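Local structure of acyl-CoA hydrolase (Bacillus cereus, 1Y7U) at residues V70-V76 against R113-S118; S79-E85 against K101-L107. The protein probably hydrolyses the thioester bond of long-chain fatty acyl-CoA, and binds coenzyme A and calcium. All coordinates share one frame; numbering follows the deposited sequence.

Interaction 1: residues V70-V76 against R113-S118; sequences VDFLHPV and RIAATS. With COA (coenzyme A), chain J; SO4 (sulfate ion), chain E.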
loop_
_atom_site.group_PDB
_atom_site.type_symbol
_atom_site.label_atom_id
_atom_site.label_comp_id
_atom_site.label_asym_id
_atom_site.label_seq_id
_atom_site.Cartn_x
_atom_site.Cartn_y
_atom_site.Cartn_z
ATOM N N VAL A 70 23.988 -6.658 -7.510
ATOM C CA VAL A 70 22.971 -7.594 -7.959
ATOM C C VAL A 70 22.763 -7.546 -9.463
ATOM O O VAL A 70 22.553 -6.472 -10.027
ATOM C CB VAL A 70 21.600 -7.299 -7.295
ATOM C CG1 VAL A 70 20.564 -8.228 -7.847
ATOM C CG2 VAL A 70 21.677 -7.457 -5.805
ATOM N N ASP A 71 22.816 -8.710 -10.106
ATOM C CA ASP A 71 22.599 -8.806 -11.547
ATOM C C ASP A 71 21.248 -9.444 -11.788
ATOM O O ASP A 71 20.968 -10.516 -11.261
ATOM C CB ASP A 71 23.655 -9.684 -12.224
ATOM C CG ASP A 71 24.974 -8.987 -12.393
ATOM O OD1 ASP A 71 25.014 -7.933 -13.060
ATOM O OD2 ASP A 71 25.979 -9.500 -11.862
ATOM N N PHE A 72 20.407 -8.800 -12.582
ATOM C CA PHE A 72 19.107 -9.374 -12.871
ATOM C C PHE A 72 19.243 -10.247 -14.111
ATOM O O PHE A 72 19.076 -9.801 -15.243
ATOM C CB PHE A 72 18.059 -8.262 -13.028
ATOM C CG PHE A 72 17.825 -7.487 -11.753
ATOM C CD1 PHE A 72 18.378 -6.216 -11.575
ATOM C CD2 PHE A 72 17.144 -8.078 -10.677
ATOM C CE1 PHE A 72 18.265 -5.547 -10.340
ATOM C CE2 PHE A 72 17.026 -7.417 -9.442
ATOM C CZ PHE A 72 17.587 -6.154 -9.271
ATOM N N LEU A 73 19.572 -11.508 -13.851
ATOM C CA LEU A 73 19.799 -12.528 -14.868
ATOM C C LEU A 73 18.667 -12.736 -15.861
ATOM O O LEU A 73 18.916 -12.881 -17.050
ATOM C CB LEU A 73 20.160 -13.844 -14.176
ATOM C CG LEU A 73 21.321 -13.631 -13.184
ATOM C CD1 LEU A 73 21.620 -14.914 -12.431
ATOM C CD2 LEU A 73 22.564 -13.134 -13.925
ATOM N N HIS A 74 17.426 -12.765 -15.388
ATOM C CA HIS A 74 16.282 -12.931 -16.278
ATOM C C HIS A 74 15.173 -12.044 -15.788
ATOM O O HIS A 74 15.193 -11.582 -14.648
ATOM C CB HIS A 74 15.761 -14.368 -16.290
ATOM C CG HIS A 74 16.764 -15.373 -16.756
ATOM N ND1 HIS A 74 17.588 -16.057 -15.890
ATOM C CD2 HIS A 74 17.095 -15.790 -17.999
ATOM C CE1 HIS A 74 18.385 -16.853 -16.578
ATOM N NE2 HIS A 74 18.106 -16.709 -17.860
ATOM N N PRO A 75 14.184 -11.780 -16.641
ATOM C CA PRO A 75 13.079 -10.932 -16.215
ATOM C C PRO A 75 12.073 -11.778 -15.456
ATOM O O PRO A 75 12.032 -12.993 -15.621
ATOM C CB PRO A 75 12.514 -10.436 -17.538
ATOM C CG PRO A 75 12.673 -11.636 -18.404
ATOM C CD PRO A 75 14.089 -12.070 -18.082
ATOM N N VAL A 76 11.282 -11.130 -14.612
ATOM C CA VAL A 76 10.235 -11.795 -13.856
ATOM C C VAL A 76 8.972 -11.097 -14.328
ATOM O O VAL A 76 8.767 -9.917 -14.047
ATOM C CB VAL A 76 10.408 -11.573 -12.371
ATOM C CG1 VAL A 76 9.295 -12.284 -11.608
ATOM C CG2 VAL A 76 11.776 -12.068 -11.944
ATOM N N ARG A 113 13.688 -20.816 -12.577
ATOM C CA ARG A 113 15.007 -20.315 -12.934
ATOM C C ARG A 113 15.358 -19.198 -11.984
ATOM O O ARG A 113 14.494 -18.417 -11.591
ATOM C CB ARG A 113 15.070 -19.841 -14.381
ATOM C CG ARG A 113 14.145 -18.735 -14.752
ATOM C CD ARG A 113 14.428 -18.356 -16.189
ATOM N NE ARG A 113 13.571 -17.282 -16.667
ATOM C CZ ARG A 113 13.686 -16.721 -17.866
ATOM N NH1 ARG A 113 14.628 -17.134 -18.706
ATOM N NH2 ARG A 113 12.857 -15.751 -18.230
ATOM N N ILE A 114 16.625 -19.145 -11.593
ATOM C CA ILE A 114 17.063 -18.132 -10.655
ATOM C C ILE A 114 17.278 -16.791 -11.365
ATOM O O ILE A 114 18.120 -16.667 -12.249
ATOM C CB ILE A 114 18.327 -18.630 -9.858
ATOM C CG1 ILE A 114 19.500 -17.694 -10.060
ATOM C CG2 ILE A 114 18.680 -20.041 -10.240
ATOM C CD1 ILE A 114 19.348 -16.405 -9.289
ATOM N N ALA A 115 16.481 -15.796 -10.972
ATOM C CA ALA A 115 16.529 -14.463 -11.565
ATOM C C ALA A 115 17.564 -13.550 -10.944
ATOM O O ALA A 115 17.973 -12.570 -11.562
ATOM C CB ALA A 115 15.165 -13.806 -11.475
ATOM N N ALA A 116 17.978 -13.860 -9.721
ATOM C CA ALA A 116 18.978 -13.049 -9.037
ATOM C C ALA A 116 19.375 -13.653 -7.698
ATOM O O ALA A 116 18.608 -14.411 -7.096
ATOM C CB ALA A 116 18.441 -11.633 -8.815
ATOM N N THR A 117 20.580 -13.313 -7.249
ATOM C CA THR A 117 21.094 -13.755 -5.960
ATOM C C THR A 117 21.950 -12.620 -5.418
ATOM O O THR A 117 22.307 -11.699 -6.149
ATOM C CB THR A 117 21.994 -14.990 -6.070
ATOM O OG1 THR A 117 23.174 -14.650 -6.800
ATOM C CG2 THR A 117 21.268 -16.124 -6.762
ATOM N N SER A 118 22.280 -12.674 -4.137
ATOM C CA SER A 118 23.116 -11.642 -3.554
ATOM C C SER A 118 23.376 -11.929 -2.085
ATOM O O SER A 118 22.876 -12.906 -1.531
ATOM C CB SER A 118 22.447 -10.273 -3.708
ATOM O OG SER A 118 23.353 -9.227 -3.396
HETATM N N1A COA J . 24.635 -5.363 -16.152
HETATM C C2A COA J . 24.805 -4.257 -16.844
HETATM N N3A COA J . 24.587 -4.319 -18.137
HETATM C C4A COA J . 24.248 -5.415 -18.723
HETATM C C5A COA J . 24.060 -6.490 -18.034
HETATM C C6A COA J . 24.259 -6.469 -16.742
HETATM N N6A COA J . 24.091 -7.515 -16.008
HETATM N N7A COA J . 23.699 -7.408 -18.823
HETATM C C8A COA J . 23.629 -6.883 -19.994
HETATM N N9A COA J . 23.982 -5.630 -19.970
HETATM C C1B COA J . 24.151 -4.673 -21.068
HETATM C C2B COA J . 25.194 -5.035 -22.017
HETATM O O2B COA J . 26.327 -4.422 -21.586
HETATM C C3B COA J . 24.802 -4.287 -23.200
HETATM O O3B COA J . 25.205 -2.993 -22.993
HETATM P P3B COA J . 25.639 -2.066 -24.123
HETATM O O7A COA J . 25.615 -0.747 -23.765
HETATM O O8A COA J . 24.875 -2.283 -25.251
HETATM O O9A COA J . 26.983 -2.202 -24.397
HETATM C C4B COA J . 23.352 -4.510 -23.199
HETATM O O4B COA J . 23.057 -4.595 -21.885
HETATM C C5B COA J . 23.106 -5.942 -23.505
HETATM O O5B COA J . 23.119 -6.304 -24.814
HETATM P P1A COA J . 22.590 -7.659 -25.015
HETATM O O1A COA J . 23.615 -8.574 -24.737
HETATM O O2A COA J . 22.047 -7.666 -26.312
HETATM O O3A COA J . 21.526 -7.844 -23.949
HETATM P P2A COA J . 21.167 -9.219 -23.372
HETATM O O4A COA J . 22.231 -10.034 -22.861
HETATM O O5A COA J . 20.008 -9.860 -23.896
HETATM O O6A COA J . 20.798 -8.783 -21.990
HETATM C CBP COA J . 19.134 -7.719 -20.596
HETATM C CCP COA J . 19.867 -7.786 -21.898
HETATM C CDP COA J . 19.859 -6.875 -19.631
HETATM C CEP COA J . 17.938 -7.010 -21.024
HETATM C CAP COA J . 18.709 -8.994 -19.916
HETATM O OAP COA J . 19.692 -9.333 -19.034
HETATM C C9P COA J . 17.485 -8.878 -19.104
HETATM O O9P COA J . 16.256 -8.705 -19.659
HETATM N N8P COA J . 17.637 -8.921 -17.847
HETATM C C7P COA J . 16.549 -8.746 -16.995
HETATM C C6P COA J . 16.305 -7.351 -16.519
HETATM C C5P COA J . 14.959 -7.240 -15.955
HETATM O O5P COA J . 14.044 -7.064 -16.636
HETATM N N4P COA J . 14.810 -7.399 -14.721
HETATM C C3P COA J . 14.309 -6.448 -13.832
HETATM C C2P COA J . 13.999 -7.210 -12.590
HETATM S S1P COA J . 13.556 -8.877 -12.928
HETATM S S SO4 E . 12.215 -14.126 -21.593
HETATM O O1 SO4 E . 10.952 -14.141 -20.781
HETATM O O2 SO4 E . 12.169 -15.232 -22.603
HETATM O O3 SO4 E . 12.327 -12.782 -22.255
HETATM O O4 SO4 E . 13.434 -14.356 -20.745
HETATM O O HOH W 1 24.064 -10.770 -8.286
HETATM O O HOH W 2 22.281 -12.227 -9.593
#
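The coenzyme A site of this hotdog-fold thioesterase is lined by the end of strand 61-71 and the loop that follows it, where Leu73, His74 and Val76 rest on the bulged strand 113-118. Leu73 N reaches Ala115 O at 3.0 Å, a weak, bent bond, just after an inverse gamma turn centred on Phe72. Farther back, where the two segments draw apart, two waters take over: one joins Asp71 N to Thr117 O, the other Thr117 N to Asp71 O. Arg113 CD lies over the face of the His74 imidazole, 3.9 Å from its centroid, a CH-pi contact. The arginine chain is extended, and Arg113 NH2 donates to O4 of a sulfate, probably from the crystallisation liquor, at 2.9 Å. Val76 CG2 packs on Ala115 CB at 3.8 Å. On the ligand side Asp71 OD1 accepts from adenine N6A of coenzyme A at 3.1 Å, while OD2 is held by Ser165 of the second subunit; Phe72 O takes a weak bond from N8P. Helix 39-58 packs on Val70, Phe72 and Ala116, strand 95-105 flanks 113-118, and at Val70 and Asp71 the sheet runs on into the second subunit.

Interaction 2: residues S79-E85 against K101-L107; sequences SDCVSYE and KVVSEYL
Strands 81-85 and 101-105 run antiparallel, their axes 4.6 Å apart at closest, and the contact between them is tight and regular from Val82 to Glu85, and less regular at the end where Ser79 meets Tyr106. In the tight part, Ser83 and Val103 form a hydrogen-bonded pair with reciprocal backbone bonds, and Glu85 and Lys101 form another. Val103 O is gripped twice, because Ser83 OG also donates to it at 3.1 Å from a position tilted out of the carbonyl plane. On the face carrying Tyr84 and Val102, the two side chains lie alongside each other, pointing the same way: Val102 CG2 meets Tyr84 CD2 at 3.5 Å, and helix 39-58 packs against both. The other face carries Glu85 and Lys101, both fully extended with CG anti to the backbone N (chi1 179° and 172°). Their ends run side by side to a long, weak salt bridge, Glu85 OE2 to Lys101 NZ at 3.4 Å; Arg19 holds Glu85 OE1, and Thr173 O of the second subunit accepts from Lys101 NZ.

Toward the partly exposed end the strand pairing gives way to loop. Leu107 N still donates to Ser79 O at 3.2 Å in a nearly straight bond, and Leu107 CD2 packs on Cys81 CB at 3.5 Å. Tyr106 presents a ring face to Ser79 O, while its CE1 touches Ser79 OG at 3.6 Å. Strands 81-91 and 95-105 thus make a beta hairpin of two inner strands of the antiparallel hotdog sheet, which curls about helix 39-58.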
loop_
_atom_site.group_PDB
_atom_site.type_symbol
_atom_site.label_atom_id
_atom_site.label_comp_id
_atom_site.label_asym_id
_atom_site.label_seq_id
_atom_site.Cartn_x
_atom_site.Cartn_y
_atom_site.Cartn_z
ATOM N N SER A 79 3.300 -13.462 -15.758
ATOM C CA SER A 79 3.008 -14.880 -15.930
ATOM C C SER A 79 3.839 -15.691 -14.959
ATOM O O SER A 79 3.695 -16.909 -14.864
ATOM C CB SER A 79 3.338 -15.313 -17.358
ATOM O OG SER A 79 4.604 -14.810 -17.761
ATOM N N ASP A 80 4.723 -15.004 -14.242
ATOM C CA ASP A 80 5.592 -15.667 -13.290
ATOM C C ASP A 80 5.111 -15.645 -11.863
ATOM O O ASP A 80 4.057 -15.115 -11.523
ATOM C CB ASP A 80 6.995 -15.072 -13.317
ATOM C CG ASP A 80 7.778 -15.495 -14.516
ATOM O OD1 ASP A 80 7.717 -16.695 -14.871
ATOM O OD2 ASP A 80 8.471 -14.627 -15.092
ATOM N N CYS A 81 5.957 -16.209 -11.023
ATOM C CA CYS A 81 5.713 -16.334 -9.611
ATOM C C CYS A 81 7.109 -16.212 -8.994
ATOM O O CYS A 81 8.047 -16.845 -9.463
ATOM C CB CYS A 81 5.104 -17.712 -9.400
ATOM S SG CYS A 81 4.849 -18.183 -7.744
ATOM N N VAL A 82 7.269 -15.374 -7.977
ATOM C CA VAL A 82 8.581 -15.220 -7.348
ATOM C C VAL A 82 8.642 -15.778 -5.946
ATOM O O VAL A 82 7.695 -15.673 -5.182
ATOM C CB VAL A 82 9.017 -13.751 -7.237
ATOM C CG1 VAL A 82 9.614 -13.291 -8.519
ATOM C CG2 VAL A 82 7.830 -12.886 -6.870
ATOM N N SER A 83 9.780 -16.368 -5.615
ATOM C CA SER A 83 10.014 -16.918 -4.294
ATOM C C SER A 83 11.424 -16.519 -3.891
ATOM O O SER A 83 12.326 -16.498 -4.717
ATOM C CB SER A 83 9.855 -18.441 -4.309
ATOM O OG SER A 83 10.122 -18.957 -5.592
ATOM N N TYR A 84 11.591 -16.165 -2.625
ATOM C CA TYR A 84 12.879 -15.761 -2.109
ATOM C C TYR A 84 13.297 -16.766 -1.060
ATOM O O TYR A 84 12.454 -17.340 -0.371
ATOM C CB TYR A 84 12.790 -14.382 -1.452
ATOM C CG TYR A 84 12.208 -13.315 -2.336
ATOM C CD1 TYR A 84 10.836 -13.244 -2.565
ATOM C CD2 TYR A 84 13.030 -12.407 -2.988
ATOM C CE1 TYR A 84 10.297 -12.302 -3.433
ATOM C CE2 TYR A 84 12.503 -11.455 -3.854
ATOM C CZ TYR A 84 11.135 -11.414 -4.074
ATOM O OH TYR A 84 10.616 -10.505 -4.958
ATOM N N GLU A 85 14.594 -17.006 -0.954
ATOM C CA GLU A 85 15.101 -17.907 0.061
ATOM C C GLU A 85 16.315 -17.203 0.610
ATOM O O GLU A 85 17.090 -16.614 -0.140
ATOM C CB GLU A 85 15.509 -19.261 -0.510
ATOM C CG GLU A 85 16.068 -20.192 0.562
ATOM C CD GLU A 85 16.502 -21.541 0.019
ATOM O OE1 GLU A 85 17.114 -22.325 0.779
ATOM O OE2 GLU A 85 16.228 -21.818 -1.172
ATOM N N LYS A 101 18.346 -15.768 -2.458
ATOM C CA LYS A 101 18.123 -16.404 -3.736
ATOM C C LYS A 101 16.720 -16.045 -4.241
ATOM O O LYS A 101 15.743 -16.143 -3.500
ATOM C CB LYS A 101 18.296 -17.892 -3.486
ATOM C CG LYS A 101 17.954 -18.838 -4.565
ATOM C CD LYS A 101 18.128 -20.209 -3.966
ATOM C CE LYS A 101 17.515 -21.287 -4.807
ATOM N NZ LYS A 101 17.701 -22.583 -4.107
ATOM N N VAL A 102 16.624 -15.599 -5.490
ATOM C CA VAL A 102 15.335 -15.231 -6.067
ATOM C C VAL A 102 15.034 -16.104 -7.285
ATOM O O VAL A 102 15.762 -16.083 -8.278
ATOM C CB VAL A 102 15.317 -13.746 -6.485
ATOM C CG1 VAL A 102 13.981 -13.391 -7.095
ATOM C CG2 VAL A 102 15.585 -12.867 -5.277
ATOM N N VAL A 103 13.944 -16.859 -7.203
ATOM C CA VAL A 103 13.549 -17.764 -8.268
ATOM C C VAL A 103 12.171 -17.465 -8.832
ATOM O O VAL A 103 11.200 -17.370 -8.090
ATOM C CB VAL A 103 13.542 -19.213 -7.760
ATOM C CG1 VAL A 103 13.114 -20.158 -8.867
ATOM C CG2 VAL A 103 14.905 -19.577 -7.243
ATOM N N SER A 104 12.087 -17.323 -10.148
ATOM C CA SER A 104 10.809 -17.069 -10.791
ATOM C C SER A 104 10.294 -18.397 -11.334
ATOM O O SER A 104 11.070 -19.258 -11.741
ATOM C CB SER A 104 10.959 -16.047 -11.923
ATOM O OG SER A 104 11.856 -16.497 -12.919
ATOM N N GLU A 105 8.981 -18.571 -11.331
ATOM C CA GLU A 105 8.398 -19.812 -11.800
ATOM C C GLU A 105 7.184 -19.565 -12.677
ATOM O O GLU A 105 6.260 -18.848 -12.276
ATOM C CB GLU A 105 8.006 -20.653 -10.599
ATOM C CG GLU A 105 7.209 -21.878 -10.927
ATOM C CD GLU A 105 6.741 -22.574 -9.678
ATOM O OE1 GLU A 105 5.963 -23.543 -9.791
ATOM O OE2 GLU A 105 7.157 -22.148 -8.578
ATOM N N TYR A 106 7.186 -20.156 -13.872
ATOM C CA TYR A 106 6.070 -19.999 -14.795
ATOM C C TYR A 106 4.846 -20.702 -14.223
ATOM O O TYR A 106 4.913 -21.872 -13.844
ATOM C CB TYR A 106 6.396 -20.597 -16.153
ATOM C CG TYR A 106 5.505 -20.058 -17.233
ATOM C CD1 TYR A 106 5.739 -18.804 -17.779
ATOM C CD2 TYR A 106 4.409 -20.779 -17.688
ATOM C CE1 TYR A 106 4.903 -18.274 -18.755
ATOM C CE2 TYR A 106 3.562 -20.262 -18.666
ATOM C CZ TYR A 106 3.814 -19.007 -19.198
ATOM O OH TYR A 106 2.986 -18.485 -20.169
ATOM N N LEU A 107 3.726 -19.990 -14.172
ATOM C CA LEU A 107 2.496 -20.534 -13.621
ATOM C C LEU A 107 1.909 -21.696 -14.419
ATOM O O LEU A 107 1.221 -22.549 -13.862
ATOM C CB LEU A 107 1.467 -19.409 -13.478
ATOM C CG LEU A 107 1.975 -18.208 -12.660
ATOM C CD1 LEU A 107 0.969 -17.061 -12.700
ATOM C CD2 LEU A 107 2.247 -18.644 -11.226
#

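Two contacts in one sheet illustrate how a ligand-lining loop can be built onto a regular hairpin. Interaction 2 is nested in sequence within the loop closed by interaction 1, and their centres lie about 10 Å apart. Strand 112-125 joins them: its classic beta bulge places both Ala115 and Ala116 opposite Val102, with Ala115 N 2.8 Å from Val102 O and Ala116 O 2.8 Å from Val102 N, probable hydrogen bonds. Val76 also packs on Val82. Coenzyme A touches interaction 1 directly, with S1P 3.6 Å from Val76 N, whereas the Val82 side chain remains about 7 Å from the ligand, placing the hairpin behind the lining residues.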